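Local atomic coordinates of hypoxic response protein 1 (Mycobacterium tuberculosis, PDB entry 1Y5H), a protein that is of unknown function but is made in the hypoxic response, carries two CBS domains per chain, forms a homodimer and, unlike some relatives, does not seem to bind AMP. Residues R11-A16 and G118-A123; T19-H24 and G40-C45; R50-L55 and L79-I84; S83-D88 and H103-V108. All blocks are in the same frame, centred on the assembly; numbering follows the deposited sequence.

Interaction 1. Residues R11-A16 and G118-A123; sequences RDIMNA and GIVTEA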
loop_
_atom_site.group_PDB
_atom_site.type_symbol
_atom_site.label_atom_id
_atom_site.label_comp_id
_atom_site.label_asym_id
_atom_site.label_seq_id
_atom_site.Cartn_x
_atom_site.Cartn_y
_atom_site.Cartn_z
ATOM N N ARG A 11 -15.009 20.671 -6.240
ATOM C CA ARG A 11 -15.991 20.231 -7.228
ATOM C C ARG A 11 -15.468 20.402 -8.654
ATOM O O ARG A 11 -15.797 19.621 -9.549
ATOM C CB ARG A 11 -17.296 21.018 -7.060
ATOM C CG ARG A 11 -18.410 20.587 -8.009
ATOM C CD ARG A 11 -19.630 21.496 -7.906
ATOM N NE ARG A 11 -20.276 21.443 -6.597
ATOM C CZ ARG A 11 -20.959 20.400 -6.135
ATOM N NH1 ARG A 11 -21.093 19.305 -6.875
ATOM N NH2 ARG A 11 -21.515 20.454 -4.932
ATOM N N ASP A 12 -14.641 21.422 -8.850
ATOM C CA ASP A 12 -14.066 21.728 -10.156
ATOM C C ASP A 12 -13.023 20.732 -10.657
ATOM O O ASP A 12 -12.890 20.528 -11.865
ATOM C CB ASP A 12 -13.429 23.120 -10.126
ATOM C CG ASP A 12 -14.450 24.231 -10.020
ATOM O OD1 ASP A 12 -14.066 25.339 -9.592
ATOM O OD2 ASP A 12 -15.625 24.003 -10.375
ATOM N N ILE A 13 -12.281 20.113 -9.744
ATOM C CA ILE A 13 -11.232 19.182 -10.149
ATOM C C ILE A 13 -11.431 17.731 -9.712
ATOM O O ILE A 13 -10.630 16.865 -10.056
ATOM C CB ILE A 13 -9.860 19.650 -9.621
ATOM C CG1 ILE A 13 -9.849 19.617 -8.089
ATOM C CG2 ILE A 13 -9.572 21.071 -10.102
ATOM C CD1 ILE A 13 -8.523 20.031 -7.481
HETATM N N MSE A 14 -12.492 17.461 -8.968
HETATM C CA MSE A 14 -12.738 16.107 -8.481
HETATM C C MSE A 14 -13.203 15.130 -9.551
HETATM O O MSE A 14 -13.711 15.524 -10.602
HETATM C CB MSE A 14 -13.792 16.130 -7.379
HETATM C CG MSE A 14 -15.180 16.484 -7.879
HETATM SE SE MSE A 14 -16.502 16.478 -6.500
HETATM C CE MSE A 14 -18.092 16.594 -7.600
ATOM N N ASN A 15 -13.021 13.847 -9.254
ATOM C CA ASN A 15 -13.468 12.773 -10.127
ATOM C C ASN A 15 -14.865 12.509 -9.596
ATOM O O ASN A 15 -15.042 11.904 -8.535
ATOM C CB ASN A 15 -12.590 11.537 -9.951
ATOM C CG ASN A 15 -11.149 11.791 -10.357
ATOM O OD1 ASN A 15 -10.852 11.999 -11.534
ATOM N ND2 ASN A 15 -10.248 11.782 -9.382
ATOM N N ALA A 16 -15.862 12.992 -10.321
ATOM C CA ALA A 16 -17.241 12.845 -9.900
ATOM C C ALA A 16 -17.865 11.526 -10.336
ATOM O O ALA A 16 -17.423 10.907 -11.302
ATOM C CB ALA A 16 -18.058 14.008 -10.438
ATOM N N GLY A 118 -17.592 12.925 -4.931
ATOM C CA GLY A 118 -16.416 12.667 -5.736
ATOM C C GLY A 118 -15.175 12.444 -4.898
ATOM O O GLY A 118 -15.236 12.464 -3.670
ATOM N N ILE A 119 -14.057 12.214 -5.577
ATOM C CA ILE A 119 -12.766 11.994 -4.930
ATOM C C ILE A 119 -11.747 12.886 -5.628
ATOM O O ILE A 119 -11.726 12.965 -6.857
ATOM C CB ILE A 119 -12.295 10.521 -5.080
ATOM C CG1 ILE A 119 -13.142 9.588 -4.207
ATOM C CG2 ILE A 119 -10.810 10.410 -4.728
ATOM C CD1 ILE A 119 -12.892 9.708 -2.705
ATOM N N VAL A 120 -10.903 13.561 -4.855
ATOM C CA VAL A 120 -9.879 14.408 -5.447
ATOM C C VAL A 120 -8.511 13.848 -5.083
ATOM O O VAL A 120 -8.268 13.510 -3.928
ATOM C CB VAL A 120 -9.974 15.860 -4.940
ATOM C CG1 VAL A 120 -8.844 16.683 -5.536
ATOM C CG2 VAL A 120 -11.307 16.464 -5.327
ATOM N N THR A 121 -7.625 13.729 -6.067
ATOM C CA THR A 121 -6.281 13.215 -5.806
ATOM C C THR A 121 -5.265 14.341 -5.902
ATOM O O THR A 121 -5.545 15.401 -6.455
ATOM C CB THR A 121 -5.856 12.125 -6.818
ATOM O OG1 THR A 121 -5.562 12.729 -8.086
ATOM C CG2 THR A 121 -6.963 11.099 -6.988
ATOM N N GLU A 122 -4.078 14.098 -5.365
ATOM C CA GLU A 122 -3.024 15.096 -5.403
ATOM C C GLU A 122 -2.665 15.376 -6.859
ATOM O O GLU A 122 -2.355 16.508 -7.222
ATOM C CB GLU A 122 -1.806 14.590 -4.635
ATOM C CG GLU A 122 -0.849 15.687 -4.233
ATOM C CD GLU A 122 0.177 15.220 -3.221
ATOM O OE1 GLU A 122 0.959 14.301 -3.548
ATOM O OE2 GLU A 122 0.199 15.772 -2.099
ATOM N N ALA A 123 -2.730 14.342 -7.692
ATOM C CA ALA A 123 -2.422 14.485 -9.114
ATOM C C ALA A 123 -3.434 15.407 -9.788
ATOM O O ALA A 123 -3.085 16.165 -10.695
ATOM C CB ALA A 123 -2.421 13.123 -9.789
#

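Interaction 2. Residues T19-H24 and G40-C45; sequences TCVGEH and GALPIC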
loop_
_atom_site.group_PDB
_atom_site.type_symbol
_atom_site.label_atom_id
_atom_site.label_comp_id
_atom_site.label_asym_id
_atom_site.label_seq_id
_atom_site.Cartn_x
_atom_site.Cartn_y
_atom_site.Cartn_z
ATOM N N THR A 19 -18.198 5.383 -7.215
ATOM C CA THR A 19 -19.059 4.589 -6.349
ATOM C C THR A 19 -18.478 4.444 -4.954
ATOM O O THR A 19 -17.285 4.199 -4.788
ATOM C CB THR A 19 -19.276 3.179 -6.924
ATOM O OG1 THR A 19 -19.887 3.277 -8.216
ATOM C CG2 THR A 19 -20.175 2.360 -6.007
ATOM N N CYS A 20 -19.328 4.608 -3.951
ATOM C CA CYS A 20 -18.891 4.462 -2.576
ATOM C C CYS A 20 -19.171 3.013 -2.182
ATOM O O CYS A 20 -20.279 2.501 -2.391
ATOM C CB CYS A 20 -19.656 5.430 -1.672
ATOM S SG CYS A 20 -18.812 5.760 -0.093
ATOM N N VAL A 21 -18.159 2.349 -1.638
ATOM C CA VAL A 21 -18.293 0.960 -1.223
ATOM C C VAL A 21 -19.089 0.896 0.070
ATOM O O VAL A 21 -18.885 1.702 0.966
ATOM C CB VAL A 21 -16.908 0.326 -1.020
ATOM C CG1 VAL A 21 -17.049 -1.106 -0.533
ATOM C CG2 VAL A 21 -16.134 0.372 -2.332
ATOM N N GLY A 22 -20.009 -0.059 0.158
ATOM C CA GLY A 22 -20.831 -0.180 1.349
ATOM C C GLY A 22 -20.045 -0.566 2.586
ATOM O O GLY A 22 -19.132 -1.391 2.519
ATOM N N GLU A 23 -20.408 0.026 3.720
ATOM C CA GLU A 23 -19.734 -0.247 4.987
ATOM C C GLU A 23 -19.836 -1.708 5.421
ATOM O O GLU A 23 -18.991 -2.191 6.175
ATOM C CB GLU A 23 -20.313 0.637 6.098
ATOM C CG GLU A 23 -21.799 0.391 6.342
ATOM C CD GLU A 23 -22.308 0.971 7.654
ATOM O OE1 GLU A 23 -21.766 0.605 8.719
ATOM O OE2 GLU A 23 -23.258 1.781 7.619
ATOM N N HIS A 24 -20.863 -2.413 4.957
ATOM C CA HIS A 24 -21.042 -3.812 5.338
ATOM C C HIS A 24 -20.376 -4.805 4.396
ATOM O O HIS A 24 -20.446 -6.019 4.618
ATOM C CB HIS A 24 -22.532 -4.141 5.459
ATOM C CG HIS A 24 -23.256 -3.287 6.453
ATOM N ND1 HIS A 24 -22.930 -3.267 7.793
ATOM C CD2 HIS A 24 -24.265 -2.397 6.299
ATOM C CE1 HIS A 24 -23.705 -2.399 8.419
ATOM N NE2 HIS A 24 -24.523 -1.857 7.536
ATOM N N GLY A 40 -5.597 2.342 -4.371
ATOM C CA GLY A 40 -5.230 1.882 -3.043
ATOM C C GLY A 40 -6.094 2.406 -1.914
ATOM O O GLY A 40 -5.800 2.162 -0.744
ATOM N N ALA A 41 -7.153 3.135 -2.250
ATOM C CA ALA A 41 -8.049 3.682 -1.235
ATOM C C ALA A 41 -9.465 3.795 -1.787
ATOM O O ALA A 41 -9.668 4.226 -2.925
ATOM C CB ALA A 41 -7.552 5.044 -0.770
ATOM N N LEU A 42 -10.436 3.403 -0.970
ATOM C CA LEU A 42 -11.845 3.429 -1.357
ATOM C C LEU A 42 -12.687 4.180 -0.338
ATOM O O LEU A 42 -12.480 4.048 0.864
ATOM C CB LEU A 42 -12.399 2.001 -1.436
ATOM C CG LEU A 42 -11.826 0.965 -2.399
ATOM C CD1 LEU A 42 -12.294 -0.425 -1.988
ATOM C CD2 LEU A 42 -12.264 1.292 -3.813
ATOM N N PRO A 43 -13.642 4.996 -0.809
ATOM C CA PRO A 43 -14.491 5.723 0.137
ATOM C C PRO A 43 -15.543 4.712 0.597
ATOM O O PRO A 43 -16.066 3.948 -0.216
ATOM C CB PRO A 43 -15.077 6.850 -0.720
ATOM C CG PRO A 43 -15.155 6.232 -2.084
ATOM C CD PRO A 43 -13.852 5.466 -2.191
ATOM N N ILE A 44 -15.822 4.686 1.895
ATOM C CA ILE A 44 -16.791 3.742 2.458
ATOM C C ILE A 44 -18.004 4.497 2.993
ATOM O O ILE A 44 -17.857 5.457 3.747
ATOM C CB ILE A 44 -16.136 2.918 3.604
ATOM C CG1 ILE A 44 -14.861 2.234 3.089
ATOM C CG2 ILE A 44 -17.117 1.886 4.149
ATOM C CD1 ILE A 44 -15.070 1.346 1.876
ATOM N N CYS A 45 -19.202 4.052 2.621
ATOM C CA CYS A 45 -20.422 4.733 3.043
ATOM C C CYS A 45 -21.486 3.873 3.686
ATOM O O CYS A 45 -21.537 2.658 3.498
ATOM C CB CYS A 45 -21.098 5.410 1.853
ATOM S SG CYS A 45 -20.179 6.739 1.035
#

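Interaction 3. Residues R50-L55 and L79-I84; sequences RLHGML and LARDSI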
loop_
_atom_site.group_PDB
_atom_site.type_symbol
_atom_site.label_atom_id
_atom_site.label_comp_id
_atom_site.label_asym_id
_atom_site.label_seq_id
_atom_site.Cartn_x
_atom_site.Cartn_y
_atom_site.Cartn_z
ATOM N N ARG A 50 -23.701 8.269 2.535
ATOM C CA ARG A 50 -23.171 8.961 3.707
ATOM C C ARG A 50 -21.771 8.419 4.011
ATOM O O ARG A 50 -21.615 7.245 4.340
ATOM C CB ARG A 50 -24.086 8.737 4.898
ATOM N N LEU A 51 -20.763 9.281 3.914
ATOM C CA LEU A 51 -19.373 8.887 4.148
ATOM C C LEU A 51 -19.027 8.446 5.567
ATOM O O LEU A 51 -19.245 9.181 6.530
ATOM C CB LEU A 51 -18.435 10.031 3.754
ATOM C CG LEU A 51 -16.943 9.733 3.920
ATOM C CD1 LEU A 51 -16.511 8.712 2.883
ATOM C CD2 LEU A 51 -16.147 11.016 3.753
ATOM N N HIS A 52 -18.457 7.250 5.687
ATOM C CA HIS A 52 -18.054 6.703 6.982
ATOM C C HIS A 52 -16.543 6.756 7.167
ATOM O O HIS A 52 -16.046 6.793 8.293
ATOM C CB HIS A 52 -18.533 5.257 7.116
ATOM C CG HIS A 52 -19.935 5.136 7.622
ATOM N ND1 HIS A 52 -20.958 5.946 7.182
ATOM C CD2 HIS A 52 -20.487 4.286 8.521
ATOM C CE1 HIS A 52 -22.080 5.602 7.789
ATOM N NE2 HIS A 52 -21.822 4.598 8.605
ATOM N N GLY A 53 -15.815 6.757 6.057
ATOM C CA GLY A 53 -14.364 6.819 6.123
ATOM C C GLY A 53 -13.716 6.323 4.848
ATOM O O GLY A 53 -14.402 6.072 3.860
HETATM N N MSE A 54 -12.390 6.220 4.862
HETATM C CA MSE A 54 -11.623 5.729 3.722
HETATM C C MSE A 54 -10.944 4.432 4.142
HETATM O O MSE A 54 -10.491 4.297 5.285
HETATM C CB MSE A 54 -10.543 6.732 3.304
HETATM C CG MSE A 54 -11.039 8.028 2.671
HETATM SE SE MSE A 54 -11.808 7.815 0.911
HETATM C CE MSE A 54 -10.240 7.331 -0.087
ATOM N N LEU A 55 -10.886 3.481 3.220
ATOM C CA LEU A 55 -10.242 2.198 3.470
ATOM C C LEU A 55 -9.097 2.076 2.476
ATOM O O LEU A 55 -9.302 2.239 1.277
ATOM C CB LEU A 55 -11.226 1.046 3.239
ATOM C CG LEU A 55 -10.640 -0.357 3.461
ATOM C CD1 LEU A 55 -10.417 -0.587 4.950
ATOM C CD2 LEU A 55 -11.583 -1.412 2.889
ATOM N N LEU A 79 -12.973 -1.076 9.534
ATOM C CA LEU A 79 -11.638 -0.504 9.416
ATOM C C LEU A 79 -11.657 0.953 8.954
ATOM O O LEU A 79 -10.822 1.756 9.371
ATOM C CB LEU A 79 -10.789 -1.330 8.441
ATOM C CG LEU A 79 -10.258 -2.684 8.928
ATOM C CD1 LEU A 79 -11.404 -3.608 9.288
ATOM C CD2 LEU A 79 -9.385 -3.300 7.847
ATOM N N ALA A 80 -12.617 1.301 8.104
ATOM C CA ALA A 80 -12.695 2.661 7.578
ATOM C C ALA A 80 -13.115 3.725 8.590
ATOM O O ALA A 80 -12.761 4.898 8.439
ATOM C CB ALA A 80 -13.631 2.696 6.373
ATOM N N ARG A 81 -13.861 3.328 9.619
ATOM C CA ARG A 81 -14.308 4.287 10.628
ATOM C C ARG A 81 -13.164 4.898 11.431
ATOM O O ARG A 81 -13.392 5.806 12.223
ATOM C CB ARG A 81 -15.319 3.642 11.581
ATOM C CG ARG A 81 -16.690 3.434 10.961
ATOM C CD ARG A 81 -17.514 2.447 11.778
ATOM N NE ARG A 81 -18.568 1.856 10.966
ATOM C CZ ARG A 81 -18.912 0.575 11.007
ATOM N NH1 ARG A 81 -18.285 -0.262 11.824
ATOM N NH2 ARG A 81 -19.880 0.128 10.223
ATOM N N ASP A 82 -11.946 4.398 11.230
ATOM C CA ASP A 82 -10.775 4.934 11.924
ATOM C C ASP A 82 -10.198 6.104 11.134
ATOM O O ASP A 82 -9.406 6.890 11.663
ATOM C CB ASP A 82 -9.655 3.894 12.043
ATOM C CG ASP A 82 -10.055 2.667 12.829
ATOM O OD1 ASP A 82 -10.976 2.753 13.668
ATOM O OD2 ASP A 82 -9.421 1.611 12.613
ATOM N N SER A 83 -10.592 6.214 9.868
ATOM C CA SER A 83 -10.052 7.253 9.001
ATOM C C SER A 83 -11.094 8.156 8.351
ATOM O O SER A 83 -11.423 7.980 7.176
ATOM C CB SER A 83 -9.208 6.600 7.901
ATOM O OG SER A 83 -8.276 5.682 8.448
ATOM N N ILE A 84 -11.603 9.131 9.093
ATOM C CA ILE A 84 -12.584 10.026 8.506
ATOM C C ILE A 84 -12.049 11.432 8.258
ATOM O O ILE A 84 -11.815 12.220 9.177
ATOM C CB ILE A 84 -13.881 10.109 9.350
ATOM C CG1 ILE A 84 -14.917 10.959 8.603
ATOM C CG2 ILE A 84 -13.583 10.681 10.724
ATOM C CD1 ILE A 84 -16.302 10.956 9.225
HETATM O O HOH W 1 -7.735 4.627 5.767
#

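Interaction 4. Residues S83-D88 and H103-V108; sequences SIYYVD and HQVRRV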
loop_
_atom_site.group_PDB
_atom_site.type_symbol
_atom_site.label_atom_id
_atom_site.label_comp_id
_atom_site.label_asym_id
_atom_site.label_seq_id
_atom_site.Cartn_x
_atom_site.Cartn_y
_atom_site.Cartn_z
ATOM N N SER A 83 -10.592 6.214 9.868
ATOM C CA SER A 83 -10.052 7.253 9.001
ATOM C C SER A 83 -11.094 8.156 8.351
ATOM O O SER A 83 -11.423 7.980 7.176
ATOM C CB SER A 83 -9.208 6.600 7.901
ATOM O OG SER A 83 -8.276 5.682 8.448
ATOM N N ILE A 84 -11.603 9.131 9.093
ATOM C CA ILE A 84 -12.584 10.026 8.506
ATOM C C ILE A 84 -12.049 11.432 8.258
ATOM O O ILE A 84 -11.815 12.220 9.177
ATOM C CB ILE A 84 -13.881 10.109 9.350
ATOM C CG1 ILE A 84 -14.917 10.959 8.603
ATOM C CG2 ILE A 84 -13.583 10.681 10.724
ATOM C CD1 ILE A 84 -16.302 10.956 9.225
ATOM N N TYR A 85 -11.833 11.722 6.986
ATOM C CA TYR A 85 -11.364 13.027 6.562
ATOM C C TYR A 85 -12.046 13.284 5.237
ATOM O O TYR A 85 -12.394 12.346 4.520
ATOM C CB TYR A 85 -9.833 13.046 6.421
ATOM C CG TYR A 85 -9.239 11.865 5.681
ATOM C CD1 TYR A 85 -9.130 11.865 4.290
ATOM C CD2 TYR A 85 -8.792 10.739 6.375
ATOM C CE1 TYR A 85 -8.594 10.774 3.612
ATOM C CE2 TYR A 85 -8.257 9.645 5.706
ATOM C CZ TYR A 85 -8.161 9.668 4.327
ATOM O OH TYR A 85 -7.649 8.576 3.667
ATOM N N TYR A 86 -12.255 14.555 4.924
ATOM C CA TYR A 86 -12.914 14.933 3.685
ATOM C C TYR A 86 -12.875 16.438 3.549
ATOM O O TYR A 86 -12.449 17.136 4.464
ATOM C CB TYR A 86 -14.379 14.475 3.692
ATOM C CG TYR A 86 -15.225 15.012 4.839
ATOM C CD1 TYR A 86 -15.731 16.321 4.827
ATOM C CD2 TYR A 86 -15.538 14.201 5.924
ATOM C CE1 TYR A 86 -16.533 16.794 5.878
ATOM C CE2 TYR A 86 -16.331 14.662 6.972
ATOM C CZ TYR A 86 -16.826 15.953 6.943
ATOM O OH TYR A 86 -17.626 16.375 7.979
ATOM N N VAL A 87 -13.308 16.921 2.393
ATOM C CA VAL A 87 -13.391 18.347 2.146
ATOM C C VAL A 87 -14.754 18.626 1.540
ATOM O O VAL A 87 -15.363 17.755 0.908
ATOM C CB VAL A 87 -12.297 18.856 1.171
ATOM C CG1 VAL A 87 -10.925 18.663 1.789
ATOM C CG2 VAL A 87 -12.396 18.137 -0.170
ATOM N N ASP A 88 -15.234 19.843 1.754
ATOM C CA ASP A 88 -16.515 20.271 1.217
ATOM C C ASP A 88 -16.320 20.535 -0.274
ATOM O O ASP A 88 -15.209 20.831 -0.718
ATOM C CB ASP A 88 -16.969 21.548 1.923
ATOM C CG ASP A 88 -18.207 22.151 1.297
ATOM O OD1 ASP A 88 -19.259 21.477 1.282
ATOM O OD2 ASP A 88 -18.125 23.301 0.815
ATOM N N HIS A 103 -3.334 14.180 7.217
ATOM C CA HIS A 103 -3.607 12.745 7.226
ATOM C C HIS A 103 -2.615 11.901 6.429
ATOM O O HIS A 103 -2.702 10.672 6.427
ATOM C CB HIS A 103 -5.032 12.505 6.723
ATOM C CG HIS A 103 -6.083 13.097 7.605
ATOM N ND1 HIS A 103 -6.542 12.465 8.743
ATOM C CD2 HIS A 103 -6.732 14.283 7.550
ATOM C CE1 HIS A 103 -7.426 13.236 9.348
ATOM N NE2 HIS A 103 -7.560 14.348 8.644
ATOM N N GLN A 104 -1.674 12.557 5.756
ATOM C CA GLN A 104 -0.662 11.860 4.965
ATOM C C GLN A 104 -1.262 10.953 3.893
ATOM O O GLN A 104 -0.889 9.782 3.777
ATOM C CB GLN A 104 0.246 11.038 5.884
ATOM C CG GLN A 104 1.201 11.877 6.714
ATOM C CD GLN A 104 2.286 12.520 5.870
ATOM O OE1 GLN A 104 3.175 11.838 5.354
ATOM N NE2 GLN A 104 2.216 13.839 5.719
ATOM N N VAL A 105 -2.178 11.504 3.100
ATOM C CA VAL A 105 -2.831 10.747 2.035
ATOM C C VAL A 105 -2.751 11.456 0.687
ATOM O O VAL A 105 -2.522 12.665 0.619
ATOM C CB VAL A 105 -4.315 10.485 2.370
ATOM C CG1 VAL A 105 -4.416 9.485 3.512
ATOM C CG2 VAL A 105 -5.003 11.786 2.748
ATOM N N ARG A 106 -2.949 10.689 -0.381
ATOM C CA ARG A 106 -2.883 11.239 -1.723
ATOM C C ARG A 106 -4.232 11.536 -2.350
ATOM O O ARG A 106 -4.301 12.099 -3.441
ATOM N N ARG A 107 -5.306 11.140 -1.681
ATOM C CA ARG A 107 -6.637 11.413 -2.195
ATOM C C ARG A 107 -7.605 11.642 -1.048
ATOM O O ARG A 107 -7.457 11.071 0.036
ATOM C CB ARG A 107 -7.124 10.283 -3.104
ATOM C CG ARG A 107 -7.357 8.946 -2.436
ATOM C CD ARG A 107 -7.895 7.958 -3.465
ATOM N NE ARG A 107 -6.961 7.788 -4.573
ATOM C CZ ARG A 107 -7.313 7.501 -5.823
ATOM N NH1 ARG A 107 -8.590 7.347 -6.145
ATOM N NH2 ARG A 107 -6.384 7.378 -6.759
ATOM N N VAL A 108 -8.597 12.484 -1.301
ATOM C CA VAL A 108 -9.577 12.847 -0.290
ATOM C C VAL A 108 -10.990 12.842 -0.849
ATOM O O VAL A 108 -11.209 13.213 -1.999
ATOM C CB VAL A 108 -9.263 14.262 0.246
ATOM C CG1 VAL A 108 -10.339 14.727 1.202
ATOM C CG2 VAL A 108 -7.900 14.257 0.925
HETATM O O HOH W 2 -7.079 8.360 1.128
#

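Interaction 1. Residues R11-A16 and G118-A123
Asn15 and Ile119 are joined by two backbone hydrogen bonds, as expected of a hydrogen-bonded antiparallel pair. Asn15 N gives a nearly straight bond to Ile119 O at 2.9 Å, with an N-H...O angle of 173°, and Ile119 N returns one to Asn15 O at 3.1 Å. The side-chain amide of Asn15 reaches the same oxygen, where ND2 makes a weak, bent bond to Ile119 O at 3.2 Å. Next along the ladder Ala16 and Gly118 form a non-hydrogen-bonded pair, their CA atoms 4.2 Å apart. Glycine suits this place because a side chain would collide with the selenium of Met14, a selenomethionine, whose SE rests 3.9 Å from Gly118 CA.

Val120 carries the apolar packing with both branches. Its CG2 lies against Met14 CB, while CG1, anti to the backbone N (chi1 177°), meets Ile13 CD1 at 3.9 Å. At the end of strand 115-121, Thr121 is the N-cap of helix 122-127, and Met96 of helix 93-103 covers Ile13 and Val120. The short strand 15-16 thus adds an outer antiparallel strand to the sheet of the second CBS domain, the crossing of the N-terminal strand familiar from paired CBS domains.

Interaction 2. Residues T19-H24 and G40-C45
Val21 and Ile44 lie side by side on one face of a parallel strand pair, pointing the same way, and form the apolar centre of this contact. The end of Ile44 does the touching: CD1 reaches Val21 CB at 3.6 Å, while the CG2 branch, anti to its backbone N, turns to the chain beyond and meets Glu23 CA at 3.5 Å. Val21 CG2 also touches Leu42 CD1, and Tyr33 of helix 27-37 packs on both Val21 and Leu42. Branched aliphatic side chains suit these two places under the helix, while Ile44 packs on Ala76 and Ala80 of helix 76-80.

On the neighbouring flank the disulfide joins Cys20 SG to Cys45 SG at 2.0 Å, with a relaxed chi3 of 88°. The two sulfurs come from different rotamers: SG of Cys20 is anti to the backbone N (chi1 -159°), whereas that of Cys45 stands beside its own N. Pro43 CB packs against Cys20 SG at 3.9 Å.

Backbone bonds then zip the strands together. Val21 N donates to Pro43 O at 3.0 Å, Cys45 N to Val21 O at 2.9 Å, and Glu23 N to Cys45 O at 2.9 Å. At the polar edge, the carboxylate of Glu23 leads away from strand 41-45, and its OE1 forms a salt bridge with Arg81.

Strands 21-22 and 41-45 are joined through helix 27-37 as a right-handed beta-alpha-beta crossover. Since the disulfide ties its two strands covalently beside their hydrogen bonds, it should restrict their separation even where this very short pairing offers few bonds, which fits a protein that is secreted.

Interaction 3. Residues R50-L55 and L79-I84
His52 and Arg81 run side by side and meet at their edges, not face to face. CD2 of the imidazole lies 3.9 Å from NE of Arg81, each atom near the plane of the other group, and the two planes are turned 58° apart. On the far edge of the ring ND1 donates a hydrogen bond to Arg50 O at 3.2 Å, approaching from above the carbonyl plane; this helps to fix the rotation of the imidazole. The extended Arg81 chain, straight from CG to NE, carries its guanidinium to a salt bridge with Glu23, which would probably offset its charge.

Behind the ring, His52 and Gly53 form a classic beta bulge, both facing Ile44 of strand 41-45. Gly53 fits here for two reasons: its backbone angles disfavour a side chain, and one would run into Ala80 O, which instead receives a CA-H...O contact from Gly53 CA at 3.4 Å. The partner is a type I beta turn from Ala80 to Ser83.

Ser83 O accepts the backbone bond from Met54 N at 3.1 Å, and water 1 bridges Met54 O and Ser83 OG. Deeper in, Leu55 CD1 packs on Leu79 CB at 3.6 Å. It is put there by chi1 of 179°, with CG anti to the backbone N, while the small methyl of Ala80 lets the 79-84 backbone come close to Met54 O.

Interaction 4. Residues S83-D88 and H103-V108
Tyr85 and His103 form the tight part of this contact, an offset stack with ring centroids 4.7 Å apart and planes inclined by 29°. The side chains slide past each other in opposite directions, bringing the methylene of Tyr85 over a face of the imidazole: CB lies 3.6 Å from the His103 ring centroid in a CH-pi contact. CG of Tyr85 sits between its backbone N and carbonyl carbon (chi1 46°), which directs the ring along segment 103-108 toward Val105. There Val105 CG1 touches Tyr85 OH at 3.4 Å, and CG2 packs on CE1 at 3.8 Å. A long aromatic residue suits this place, since it spans from the histidine to the valine and still ends in a polar group. That hydroxyl is 2.6 Å from water 2, which lies at the ring edge and donates to Arg107 O at 2.9 Å.

Contacts at the other end are sparser but buried. Val108 CG1 approaches Tyr86 CA at 3.6 Å and Val87 CG1 at 4.0 Å, the two valines crossing at about a right angle against Val99 of helix 93-103. The solvent side lies at Tyr86, whose exposed side chain rests on Leu51 and Ile111, and at His103, also exposed and probably a zinc ligand, as in related proteins. No direct hydrogen bond joins the segments. Within the beta-alpha-beta unit of the second CBS domain, they bring strand 87-88 against the end of helix 93-103 and the start of strand 107-112.

Interactions 2 and 3 serve the first sheet, interactions 1 and 4 the second. Strands 41-45 and 51-56 are neighbours, so interactions 2 and 3 lie only about 8 Å apart between centres, joined by a probable hydrogen bond of 2.7 Å between His52 N and Ile44 O. Interactions 1 and 4, about 12 Å apart between centres, are linked by a probable hydrogen bond of 2.8 Å from Val108 N to Val120 O. Ser83 and Ile84 belong to both interactions 3 and 4, carrying the chain from the side of the first sheet to that of the second; there Met54 CB packs 3.5 Å from Tyr85 OH. The two probable zinc ligands both belong to the second CBS domain: His103 in interaction 4, and His128, next to Ile13 of interaction 1.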